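Local coordinates for protein probable exosome complex exonuclease 2 (Pyrococcus abyssi, PDB 2PO1) that is a component of the archaeal exosome, an RNA-degrading complex, that is probably non-catalytic and probably contributes to structuring the active site of its partner Rrp41, at residues V87-V90 and T96-P99; V199-I204 and L208-S213. All blocks are in the same frame, centred on the assembly; numbering follows the deposited sequence.

Contact 1 (87-90 with 96-99) and contact 2 (199-204 with 208-213) follow one another along the chain, contact 1 in the first and contact 2 in the second 3' exoribonuclease family domain of this RNase PH-like protein. Contact 1 lies where strand 82-89, outermost within this chain in the mixed five-stranded sheet, runs into the loop before helix 104-118, beside bound RNA. Contact 2 is a hairpin in the four-stranded antiparallel sheet, its nearest atom about 17 Å from the nucleic acid. The centres of contact 1 and contact 2 are 22 Å apart; the nearest atoms of contact 1 and contact 2 are about 12 Å apart. One thus belongs to the RNA-facing surface, while the other is buried.

Contact 1 (V87-V90 and T96-P99). With nucleotides of chain A.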
ATOM      1  N   VAL C  87       4.574 -15.568   7.529  1.00 15.22           N
ATOM      2  CA  VAL C  87       4.753 -16.628   6.518  1.00 11.91           C
ATOM      3  C   VAL C  87       4.747 -15.919   5.173  1.00 15.30           C
ATOM      4  O   VAL C  87       3.808 -15.187   4.858  1.00 12.67           O
ATOM      5  CB  VAL C  87       3.581 -17.552   6.577  1.00 13.69           C
ATOM      6  CG1 VAL C  87       3.552 -18.458   5.345  1.00  9.53           C
ATOM      7  CG2 VAL C  87       3.649 -18.388   7.884  1.00  8.68           C
ATOM      8  N   GLU C  88       5.818 -16.116   4.428  1.00 15.21           N
ATOM      9  CA  GLU C  88       5.926 -15.764   3.056  1.00 17.06           C
ATOM     10  C   GLU C  88       5.697 -16.997   2.187  1.00 16.96           C
ATOM     11  O   GLU C  88       6.424 -18.021   2.241  1.00 16.76           O
ATOM     12  CB  GLU C  88       7.293 -15.183   2.790  1.00 18.19           C
ATOM     13  CG  GLU C  88       7.574 -13.897   3.581  1.00 21.37           C
ATOM     14  CD  GLU C  88       6.689 -12.749   3.122  1.00 26.79           C
ATOM     15  OE1 GLU C  88       5.940 -12.170   3.932  1.00 31.14           O
ATOM     16  OE2 GLU C  88       6.692 -12.476   1.928  1.00 28.85           O
ATOM     17  N   LEU C  89       4.615 -16.909   1.439  1.00 17.34           N
ATOM     18  CA  LEU C  89       4.245 -17.916   0.416  1.00 17.79           C
ATOM     19  C   LEU C  89       4.921 -17.381  -0.835  1.00 18.22           C
ATOM     20  O   LEU C  89       4.306 -16.690  -1.632  1.00 17.67           O
ATOM     21  CB  LEU C  89       2.724 -17.919   0.281  1.00 16.68           C
ATOM     22  CG  LEU C  89       2.015 -19.006   1.097  1.00 17.77           C
ATOM     23  CD1 LEU C  89       2.740 -19.672   2.261  1.00 14.65           C
ATOM     24  CD2 LEU C  89       0.558 -18.722   1.424  1.00 18.28           C
ATOM     25  N   VAL C  90       6.207 -17.709  -1.001  1.00 18.44           N
ATOM     26  CA  VAL C  90       6.974 -17.038  -2.011  1.00 21.42           C
ATOM     27  C   VAL C  90       6.557 -17.639  -3.337  1.00 21.31           C
ATOM     28  O   VAL C  90       6.220 -18.839  -3.394  1.00 18.92           O
ATOM     29  CB  VAL C  90       8.529 -17.017  -1.722  1.00 23.21           C
ATOM     30  CG1 VAL C  90       8.810 -16.728  -0.184  1.00 26.70           C
ATOM     31  CG2 VAL C  90       9.159 -18.291  -2.048  1.00 22.85           C
ATOM     32  N   THR C  96       0.437 -21.021  -7.467  1.00 23.60           N
ATOM     33  CA  THR C  96      -0.667 -20.340  -6.810  1.00 25.95           C
ATOM     34  C   THR C  96      -0.212 -19.181  -5.905  1.00 24.91           C
ATOM     35  O   THR C  96      -1.061 -18.501  -5.317  1.00 25.06           O
ATOM     36  CB  THR C  96      -1.495 -21.279  -5.942  1.00 24.51           C
ATOM     37  OG1 THR C  96      -0.705 -21.698  -4.813  1.00 27.00           O
ATOM     38  CG2 THR C  96      -1.918 -22.480  -6.764  1.00 27.21           C
ATOM     39  N   PHE C  97       1.101 -18.977  -5.786  1.00 24.19           N
ATOM     40  CA  PHE C  97       1.630 -17.996  -4.822  1.00 23.71           C
ATOM     41  C   PHE C  97       1.995 -16.805  -5.652  1.00 27.08           C
ATOM     42  O   PHE C  97       2.804 -16.903  -6.537  1.00 28.91           O
ATOM     43  CB  PHE C  97       2.865 -18.470  -4.072  1.00 20.31           C
ATOM     44  CG  PHE C  97       2.604 -19.602  -3.092  1.00 17.72           C
ATOM     45  CD1 PHE C  97       3.649 -20.258  -2.512  1.00 17.89           C
ATOM     46  CD2 PHE C  97       1.298 -19.976  -2.767  1.00 16.38           C
ATOM     47  CE1 PHE C  97       3.423 -21.318  -1.632  1.00 16.04           C
ATOM     48  CE2 PHE C  97       1.055 -20.991  -1.919  1.00 14.91           C
ATOM     49  CZ  PHE C  97       2.106 -21.661  -1.331  1.00 15.78           C
ATOM     50  N   GLU C  98       1.378 -15.674  -5.383  1.00 30.24           N
ATOM     51  CA  GLU C  98       1.678 -14.502  -6.182  1.00 33.88           C
ATOM     52  C   GLU C  98       2.502 -13.516  -5.372  1.00 32.73           C
ATOM     53  O   GLU C  98       2.425 -13.495  -4.142  1.00 30.53           O
ATOM     54  CB  GLU C  98       0.385 -13.855  -6.681  1.00 35.39           C
ATOM     55  CG  GLU C  98      -0.349 -14.693  -7.746  1.00 38.80           C
ATOM     56  CD  GLU C  98      -1.645 -14.020  -8.269  1.00 41.95           C
ATOM     57  OE1 GLU C  98      -2.177 -13.062  -7.618  1.00 47.82           O
ATOM     58  OE2 GLU C  98      -2.128 -14.457  -9.353  1.00 50.40           O
ATOM     59  N   PRO C  99       3.311 -12.688  -6.052  1.00 34.06           N
ATOM     60  CA  PRO C  99       4.021 -11.727  -5.217  1.00 34.53           C
ATOM     61  C   PRO C  99       3.033 -10.768  -4.518  1.00 34.77           C
ATOM     62  O   PRO C  99       1.933 -10.541  -5.012  1.00 36.21           O
ATOM     63  CB  PRO C  99       4.904 -10.964  -6.213  1.00 35.38           C
ATOM     64  CG  PRO C  99       4.819 -11.711  -7.513  1.00 36.36           C
ATOM     65  CD  PRO C  99       3.590 -12.533  -7.490  1.00 35.10           C
TER
ATOM     66  P     A A   4       3.742  -4.157  -3.925  1.00124.25           P
ATOM     67  OP1   A A   4       3.865  -3.696  -5.330  1.00133.23           O
ATOM     68  OP2   A A   4       2.393  -4.474  -3.369  1.00114.41           O
ATOM     69  O5'   A A   4       4.375  -2.983  -3.011  1.00127.28           O
ATOM     70  C5'   A A   4       4.990  -3.202  -1.723  1.00121.39           C
ATOM     71  C4'   A A   4       3.996  -3.165  -0.564  1.00110.45           C
ATOM     72  O4'   A A   4       3.113  -4.336  -0.567  1.00100.11           O
ATOM     73  C3'   A A   4       4.651  -3.094   0.818  1.00108.58           C
ATOM     74  O3'   A A   4       4.356  -1.835   1.444  1.00111.66           O
ATOM     75  C2'   A A   4       4.051  -4.277   1.600  1.00 97.72           C
ATOM     76  O2'   A A   4       3.103  -3.834   2.561  1.00 94.00           O
ATOM     77  C1'   A A   4       3.416  -5.193   0.530  1.00 91.32           C
ATOM     78  N9    A A   4       4.260  -6.338   0.067  1.00 90.94           N
ATOM     79  C8    A A   4       4.869  -6.516  -1.230  1.00 96.67           C
ATOM     80  N7    A A   4       5.588  -7.607  -1.399  1.00 96.31           N
ATOM     81  C5    A A   4       5.443  -8.214  -0.107  1.00 90.57           C
ATOM     82  C6    A A   4       5.958  -9.428   0.401  1.00 89.00           C
ATOM     83  N6    A A   4       6.733 -10.224  -0.398  1.00 93.05           N
ATOM     84  N1    A A   4       5.612  -9.765   1.741  1.00 83.56           N
ATOM     85  C2    A A   4       4.837  -8.944   2.517  1.00 78.30           C
ATOM     86  N3    A A   4       4.304  -7.775   2.157  1.00 78.22           N
ATOM     87  C4    A A   4       4.639  -7.461   0.816  1.00 85.50           C
TER
HETATM   88  O   HOH W   1       1.880 -15.408  -2.254  1.00 31.71           O
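Leu89 covers one face of the Phe97 ring, and the carbonyl oxygen of Val90 lies at the ring's edge, in its plane. In this RNase PH fold the contact joins the region of Leu89 and Val90 to the loop leading into helix 104-118. Leu89 CB stands 3.7 Å from the Phe97 ring centroid, only 9° off the normal, a CH-pi contact, while Leu89 CG sits nearer the rim, 3.6 Å from Phe97 CZ. At the edge, Phe97 CD1 comes within 3.1 Å of Val90 O, where the ring's slightly positive hydrogens suit a carbonyl. A flat aromatic fits here because it can also meet the ring of His148, with the two planes almost parallel. Were Phe97 replaced by an alanine, Leu89 and the His148 ring would probably both lose the surface they pack on, opening a gap between strand and loop. Water 1 lies between the two backbones, 2.8 Å from Leu89 O and 2.7 Å from Glu98 O. An acidic side chain suits the exocyclic amine of an adenine: Glu88, bent at chi2 (-67°), accepts at OE2 a hydrogen bond of 3.2 Å from N6 of A4 of chain A (N-H...O 136°), and the same OE2 is 2.9 Å from N1 of that base.

Contact 2 (V199-I204 and L208-S213); sequences VTFAKI and LVVDPS
Leu208 reaches across to both Phe201 and Lys203, and its branches divide the work. Its CB lies 3.9 Å from Ala202 O and close to Phe201 CB. Beyond CG the chain forks: Leu208 CD1 meets Phe201 CB at 4.0 Å, whereas Leu208 CD2 presses on Lys203 CB at 3.5 Å, a tight carbon pair, and also touches Lys203 CG and CD. A branched leucine suits this place because its two methyls can serve two neighbours at once. The lysine offers its aliphatic stem here, and its chain, extended beyond CG, carries NZ away to a salt bridge with Glu249 in helix 247-275.

The two segments form an antiparallel beta hairpin at the border of the four-stranded sheet, with strand 207-210 outermost within the chain. Ala202 and Val209 make a hydrogen-bonded pair: Ala202 N donates to Val209 O at 2.9 Å, and Val209 N returns a bond of 3.0 Å to Ala202 O. Farther along, Asp211 N donates to Thr200 O at 3.0 Å, so the pairing reaches past the last strand residue.

Phe201 and Val210 share the face that carries Leu208 and Lys203. Val210 CB lies 3.9 Å from Phe201 CE2, and Val210 CG2 sits over the phenyl ring, toward its rim, while also touching Val199 CG1; the beta-branched side chain thereby meets both neighbours. On the other face Ala202 is small enough for Pro212 to close in, the CB atoms of Ala202 and Pro212 being 3.5 Å apart. The side chain of Asp211 leaves the backbone away from strand 199-204, and its carboxylate forms salt bridges with Arg37, through OD2, and Arg31, through OD1.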
ATOM      1  N   VAL C 199      -0.679 -31.029  13.843  1.00 19.89           N
ATOM      2  CA  VAL C 199      -0.949 -32.134  12.967  1.00 19.79           C
ATOM      3  C   VAL C 199      -2.221 -31.831  12.207  1.00 19.05           C
ATOM      4  O   VAL C 199      -3.189 -31.424  12.805  1.00 22.27           O
ATOM      5  CB  VAL C 199      -1.039 -33.415  13.785  1.00 20.65           C
ATOM      6  CG1 VAL C 199      -1.528 -34.514  12.929  1.00 21.23           C
ATOM      7  CG2 VAL C 199       0.370 -33.729  14.405  1.00 17.31           C
ATOM      8  N   THR C 200      -2.225 -32.038  10.897  1.00 18.81           N
ATOM      9  CA  THR C 200      -3.302 -31.557  10.054  1.00 18.14           C
ATOM     10  C   THR C 200      -3.906 -32.694   9.272  1.00 19.10           C
ATOM     11  O   THR C 200      -3.206 -33.542   8.798  1.00 18.72           O
ATOM     12  CB  THR C 200      -2.780 -30.464   9.121  1.00 18.74           C
ATOM     13  OG1 THR C 200      -2.549 -29.281   9.891  1.00 16.57           O
ATOM     14  CG2 THR C 200      -3.745 -30.188   8.065  1.00 14.27           C
ATOM     15  N   PHE C 201      -5.232 -32.746   9.238  1.00 20.24           N
ATOM     16  CA  PHE C 201      -5.978 -33.785   8.514  1.00 21.09           C
ATOM     17  C   PHE C 201      -6.783 -33.145   7.404  1.00 21.37           C
ATOM     18  O   PHE C 201      -7.337 -32.060   7.595  1.00 23.52           O
ATOM     19  CB  PHE C 201      -6.954 -34.525   9.461  1.00 20.73           C
ATOM     20  CG  PHE C 201      -6.279 -35.110  10.670  1.00 22.49           C
ATOM     21  CD1 PHE C 201      -5.859 -34.285  11.726  1.00 23.73           C
ATOM     22  CD2 PHE C 201      -6.027 -36.472  10.740  1.00 24.24           C
ATOM     23  CE1 PHE C 201      -5.184 -34.825  12.827  1.00 22.81           C
ATOM     24  CE2 PHE C 201      -5.358 -37.014  11.850  1.00 25.69           C
ATOM     25  CZ  PHE C 201      -4.931 -36.188  12.878  1.00 21.10           C
ATOM     26  N   ALA C 202      -6.876 -33.824   6.260  1.00 22.70           N
ATOM     27  CA  ALA C 202      -7.819 -33.452   5.201  1.00 22.61           C
ATOM     28  C   ALA C 202      -9.008 -34.363   5.359  1.00 23.59           C
ATOM     29  O   ALA C 202      -8.844 -35.545   5.540  1.00 23.23           O
ATOM     30  CB  ALA C 202      -7.187 -33.661   3.853  1.00 23.55           C
ATOM     31  N   LYS C 203     -10.209 -33.807   5.347  1.00 23.25           N
ATOM     32  CA  LYS C 203     -11.373 -34.639   5.228  1.00 23.75           C
ATOM     33  C   LYS C 203     -11.685 -34.746   3.744  1.00 24.95           C
ATOM     34  O   LYS C 203     -11.897 -33.724   3.054  1.00 24.93           O
ATOM     35  CB  LYS C 203     -12.541 -34.041   5.988  1.00 24.86           C
ATOM     36  CG  LYS C 203     -13.852 -34.750   5.773  1.00 25.77           C
ATOM     37  CD  LYS C 203     -14.802 -34.425   6.908  1.00 27.71           C
ATOM     38  CE  LYS C 203     -16.117 -35.161   6.712  1.00 24.43           C
ATOM     39  NZ  LYS C 203     -16.987 -34.861   7.884  1.00 27.51           N
ATOM     40  N   ILE C 204     -11.672 -35.979   3.250  1.00 26.63           N
ATOM     41  CA  ILE C 204     -12.038 -36.301   1.859  1.00 27.69           C
ATOM     42  C   ILE C 204     -13.182 -37.301   1.896  1.00 29.34           C
ATOM     43  O   ILE C 204     -13.003 -38.446   2.310  1.00 30.44           O
ATOM     44  CB  ILE C 204     -10.837 -36.873   1.100  1.00 27.20           C
ATOM     45  CG1 ILE C 204      -9.630 -35.940   1.279  1.00 25.91           C
ATOM     46  CG2 ILE C 204     -11.198 -37.140  -0.363  1.00 30.02           C
ATOM     47  CD1 ILE C 204      -8.313 -36.433   0.632  1.00 26.03           C
ATOM     48  N   LEU C 208     -10.792 -38.939   7.040  1.00 29.15           N
ATOM     49  CA  LEU C 208      -9.682 -38.038   7.337  1.00 27.11           C
ATOM     50  C   LEU C 208      -8.366 -38.718   7.127  1.00 26.55           C
ATOM     51  O   LEU C 208      -8.156 -39.854   7.526  1.00 27.70           O
ATOM     52  CB  LEU C 208      -9.702 -37.485   8.762  1.00 26.34           C
ATOM     53  CG  LEU C 208     -10.945 -36.914   9.447  1.00 30.88           C
ATOM     54  CD1 LEU C 208     -10.568 -35.908  10.456  1.00 25.84           C
ATOM     55  CD2 LEU C 208     -11.996 -36.332   8.525  1.00 26.71           C
ATOM     56  N   VAL C 209      -7.443 -37.963   6.569  1.00 24.05           N
ATOM     57  CA  VAL C 209      -6.174 -38.500   6.139  1.00 23.58           C
ATOM     58  C   VAL C 209      -5.167 -37.450   6.635  1.00 23.72           C
ATOM     59  O   VAL C 209      -5.315 -36.229   6.370  1.00 21.31           O
ATOM     60  CB  VAL C 209      -6.326 -38.615   4.627  1.00 24.33           C
ATOM     61  CG1 VAL C 209      -5.704 -37.441   3.784  1.00 20.75           C
ATOM     62  CG2 VAL C 209      -6.273 -39.998   4.078  1.00 26.14           C
ATOM     63  N   VAL C 210      -4.176 -37.887   7.389  1.00 23.74           N
ATOM     64  CA  VAL C 210      -3.230 -36.945   7.942  1.00 23.51           C
ATOM     65  C   VAL C 210      -2.183 -36.583   6.885  1.00 22.68           C
ATOM     66  O   VAL C 210      -1.890 -37.368   5.957  1.00 22.51           O
ATOM     67  CB  VAL C 210      -2.549 -37.491   9.203  1.00 23.89           C
ATOM     68  CG1 VAL C 210      -1.590 -38.530   8.821  1.00 26.71           C
ATOM     69  CG2 VAL C 210      -1.756 -36.372   9.888  1.00 26.10           C
ATOM     70  N   ASP C 211      -1.646 -35.375   7.030  1.00 21.01           N
ATOM     71  CA  ASP C 211      -0.603 -34.858   6.150  1.00 19.87           C
ATOM     72  C   ASP C 211      -0.994 -34.989   4.684  1.00 20.33           C
ATOM     73  O   ASP C 211      -0.352 -35.734   3.953  1.00 21.01           O
ATOM     74  CB  ASP C 211       0.709 -35.570   6.406  1.00 20.08           C
ATOM     75  CG  ASP C 211       1.842 -35.039   5.565  1.00 20.52           C
ATOM     76  OD1 ASP C 211       2.710 -35.864   5.223  1.00 22.68           O
ATOM     77  OD2 ASP C 211       1.877 -33.822   5.261  1.00 18.59           O
ATOM     78  N   PRO C 212      -1.988 -34.181   4.239  1.00 19.60           N
ATOM     79  CA  PRO C 212      -2.539 -34.258   2.894  1.00 20.52           C
ATOM     80  C   PRO C 212      -1.496 -33.671   1.967  1.00 20.97           C
ATOM     81  O   PRO C 212      -0.906 -32.672   2.311  1.00 21.84           O
ATOM     82  CB  PRO C 212      -3.783 -33.323   2.966  1.00 19.15           C
ATOM     83  CG  PRO C 212      -3.493 -32.356   4.027  1.00 17.23           C
ATOM     84  CD  PRO C 212      -2.613 -33.099   5.032  1.00 18.66           C
ATOM     85  N   SER C 213      -1.198 -34.332   0.873  1.00 22.64           N
ATOM     86  CA  SER C 213      -0.333 -33.764  -0.167  1.00 21.80           C
ATOM     87  C   SER C 213      -1.195 -32.759  -0.921  1.00 21.03           C
ATOM     88  O   SER C 213      -2.402 -32.676  -0.699  1.00 20.24           O
ATOM     89  CB  SER C 213       0.052 -34.838  -1.155  1.00 22.43           C
ATOM     90  OG  SER C 213      -1.130 -35.369  -1.762  1.00 23.05           O
TER